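Local coordinates for protein endo-1,4-beta-xylanase (PDB 1H12) that hydrolyses internal beta-1,4-xylosidic linkages of xylan as a cold-adapted glycoside hydrolase of family 8, at residues 205-210 with 289-294. Sequence-based numbering, arbitrary orientation.
Sequences IPAFYD and VGLDAH
Leu291 reaches the Phe208 ring obliquely, its CD1 4.1 Å from Phe208 CE1, while one face of that ring carries Ile205 CG2, 3.6 Å above the plane and over its centre. Phe151 stacks with the same ring and Tyr148 meets it edge-to-face. The other flat group, the Asp292 carboxylate, is carried across to helix 206-215 by CG anti to the backbone N (chi1 -166°). The Asp292 side chain crosses Pro206 at about a right angle: Asp292 OD2 is 3.4 Å from Pro206 CB and 2.9 Å from the backbone N of Ala207.

Ile205 CG2 rests in the fork of Leu291, 3.9 Å from both Leu291 CD1 and CD2; Leu291 CD2 also meets Ala207 CB at 4.0 Å. Ile205 is the N-cap residue of helix 206-215. The two helical segments run at 43° with their axes 9.3 Å apart, joining helices 206-215 and 283-296 within the (alpha/alpha)6 barrel fold of glycoside hydrolase family 8.

Asp292 OD1 is hydrogen-bonded to His302 NE2, and OD2 forms a salt bridge with Arg233, which also pairs with Asp210. Replacing Asp292 by an alanine removes the carboxylate, which would probably leave His302 without this partner, Arg233 with one carboxylate fewer and a gap beside Pro206 and Ala207. Arg233 probably offsets the like charges of Asp210 and Asp292, and the negative OD2 beside the first turn of helix 206-215 is likely to be favoured by the helix dipole.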
loop_
_atom_site.group_PDB
_atom_site.type_symbol
_atom_site.label_atom_id
_atom_site.label_comp_id
_atom_site.label_asym_id
_atom_site.label_seq_id
_atom_site.Cartn_x
_atom_site.Cartn_y
_atom_site.Cartn_z
ATOM N N ILE A 205 -2.418 1.037 8.084
ATOM C CA ILE A 205 -2.596 -0.398 7.850
ATOM C C ILE A 205 -2.550 -1.033 9.217
ATOM O O ILE A 205 -1.488 -1.489 9.674
ATOM C CB ILE A 205 -1.578 -0.960 6.880
ATOM C CG1 ILE A 205 -1.475 -0.060 5.640
ATOM C CG2 ILE A 205 -1.953 -2.384 6.529
ATOM C CD1 ILE A 205 -0.393 -0.357 4.766
ATOM N N PRO A 206 -3.671 -1.084 9.943
ATOM C CA PRO A 206 -3.592 -1.409 11.367
ATOM C C PRO A 206 -2.964 -2.778 11.651
ATOM O O PRO A 206 -2.165 -2.908 12.567
ATOM C CB PRO A 206 -5.033 -1.288 11.851
ATOM C CG PRO A 206 -5.618 -0.246 10.933
ATOM C CD PRO A 206 -4.999 -0.537 9.572
ATOM N N ALA A 207 -3.267 -3.774 10.827
ATOM C CA ALA A 207 -2.739 -5.105 11.030
ATOM C C ALA A 207 -1.236 -5.123 10.952
ATOM O O ALA A 207 -0.598 -5.968 11.606
ATOM C CB ALA A 207 -3.344 -6.073 10.032
ATOM N N PHE A 208 -0.624 -4.277 10.119
ATOM C CA PHE A 208 0.841 -4.230 10.096
ATOM C C PHE A 208 1.386 -3.895 11.488
ATOM O O PHE A 208 2.397 -4.437 11.898
ATOM C CB PHE A 208 1.381 -3.200 9.090
ATOM C CG PHE A 208 1.349 -3.606 7.640
ATOM C CD1 PHE A 208 0.741 -4.758 7.197
ATOM C CD2 PHE A 208 1.993 -2.791 6.711
ATOM C CE1 PHE A 208 0.740 -5.073 5.842
ATOM C CE2 PHE A 208 1.964 -3.088 5.383
ATOM C CZ PHE A 208 1.340 -4.224 4.931
ATOM N N TYR A 209 0.739 -2.963 12.184
ATOM C CA TYR A 209 1.243 -2.540 13.485
ATOM C C TYR A 209 1.125 -3.687 14.497
ATOM O O TYR A 209 2.007 -3.860 15.349
ATOM C CB TYR A 209 0.527 -1.297 13.968
ATOM C CG TYR A 209 0.448 -0.189 12.931
ATOM C CD1 TYR A 209 1.538 0.265 12.231
ATOM C CD2 TYR A 209 -0.780 0.386 12.665
ATOM C CE1 TYR A 209 1.411 1.268 11.300
ATOM C CE2 TYR A 209 -0.908 1.393 11.713
ATOM C CZ TYR A 209 0.164 1.835 11.033
ATOM O OH TYR A 209 -0.052 2.813 10.078
ATOM N N ASP A 210 0.037 -4.474 14.427
ATOM C CA ASP A 210 -0.060 -5.643 15.284
ATOM C C ASP A 210 1.014 -6.659 14.982
ATOM O O ASP A 210 1.566 -7.272 15.897
ATOM C CB ASP A 210 -1.442 -6.285 15.081
ATOM C CG ASP A 210 -2.561 -5.531 15.740
ATOM O OD1 ASP A 210 -2.421 -5.305 16.965
ATOM O OD2 ASP A 210 -3.550 -5.175 15.104
ATOM N N VAL A 289 -8.553 -1.440 4.559
ATOM C CA VAL A 289 -9.647 -1.891 5.430
ATOM C C VAL A 289 -9.923 -3.387 5.171
ATOM O O VAL A 289 -10.103 -4.145 6.118
ATOM C CB VAL A 289 -10.884 -1.013 5.255
ATOM C CG1 VAL A 289 -12.066 -1.563 6.038
ATOM C CG2 VAL A 289 -10.613 0.408 5.683
ATOM N N GLY A 290 -9.971 -3.789 3.910
ATOM C CA GLY A 290 -10.116 -5.216 3.571
ATOM C C GLY A 290 -8.975 -6.052 4.149
ATOM O O GLY A 290 -9.191 -7.130 4.704
ATOM N N LEU A 291 -7.733 -5.585 3.959
ATOM C CA LEU A 291 -6.585 -6.242 4.513
ATOM C C LEU A 291 -6.753 -6.445 6.026
ATOM O O LEU A 291 -6.564 -7.535 6.552
ATOM C CB LEU A 291 -5.322 -5.436 4.151
ATOM C CG LEU A 291 -3.983 -5.931 4.598
ATOM C CD1 LEU A 291 -2.906 -5.105 3.877
ATOM C CD2 LEU A 291 -3.729 -5.882 6.091
ATOM N N ASP A 292 -7.103 -5.365 6.715
ATOM C CA ASP A 292 -7.233 -5.411 8.149
ATOM C C ASP A 292 -8.332 -6.380 8.568
ATOM O O ASP A 292 -8.168 -7.156 9.541
ATOM C CB ASP A 292 -7.459 -4.051 8.734
ATOM C CG ASP A 292 -7.256 -4.044 10.230
ATOM O OD1 ASP A 292 -8.239 -3.800 10.989
ATOM O OD2 ASP A 292 -6.117 -4.296 10.668
ATOM N N ALA A 293 -9.469 -6.321 7.885
ATOM C CA ALA A 293 -10.544 -7.238 8.209
ATOM C C ALA A 293 -10.114 -8.699 8.053
ATOM O O ALA A 293 -10.410 -9.549 8.876
ATOM C CB ALA A 293 -11.752 -6.939 7.323
ATOM N N HIS A 294 -9.450 -9.001 6.939
ATOM C CA HIS A 294 -8.991 -10.360 6.658
ATOM C C HIS A 294 -7.994 -10.812 7.701
ATOM O O HIS A 294 -8.122 -11.897 8.304
ATOM C CB HIS A 294 -8.374 -10.406 5.256
ATOM C CG HIS A 294 -8.022 -11.775 4.815
ATOM N ND1 HIS A 294 -7.080 -12.025 3.841
ATOM C CD2 HIS A 294 -8.497 -12.990 5.183
ATOM C CE1 HIS A 294 -7.003 -13.341 3.642
ATOM N NE2 HIS A 294 -7.857 -13.961 4.452
#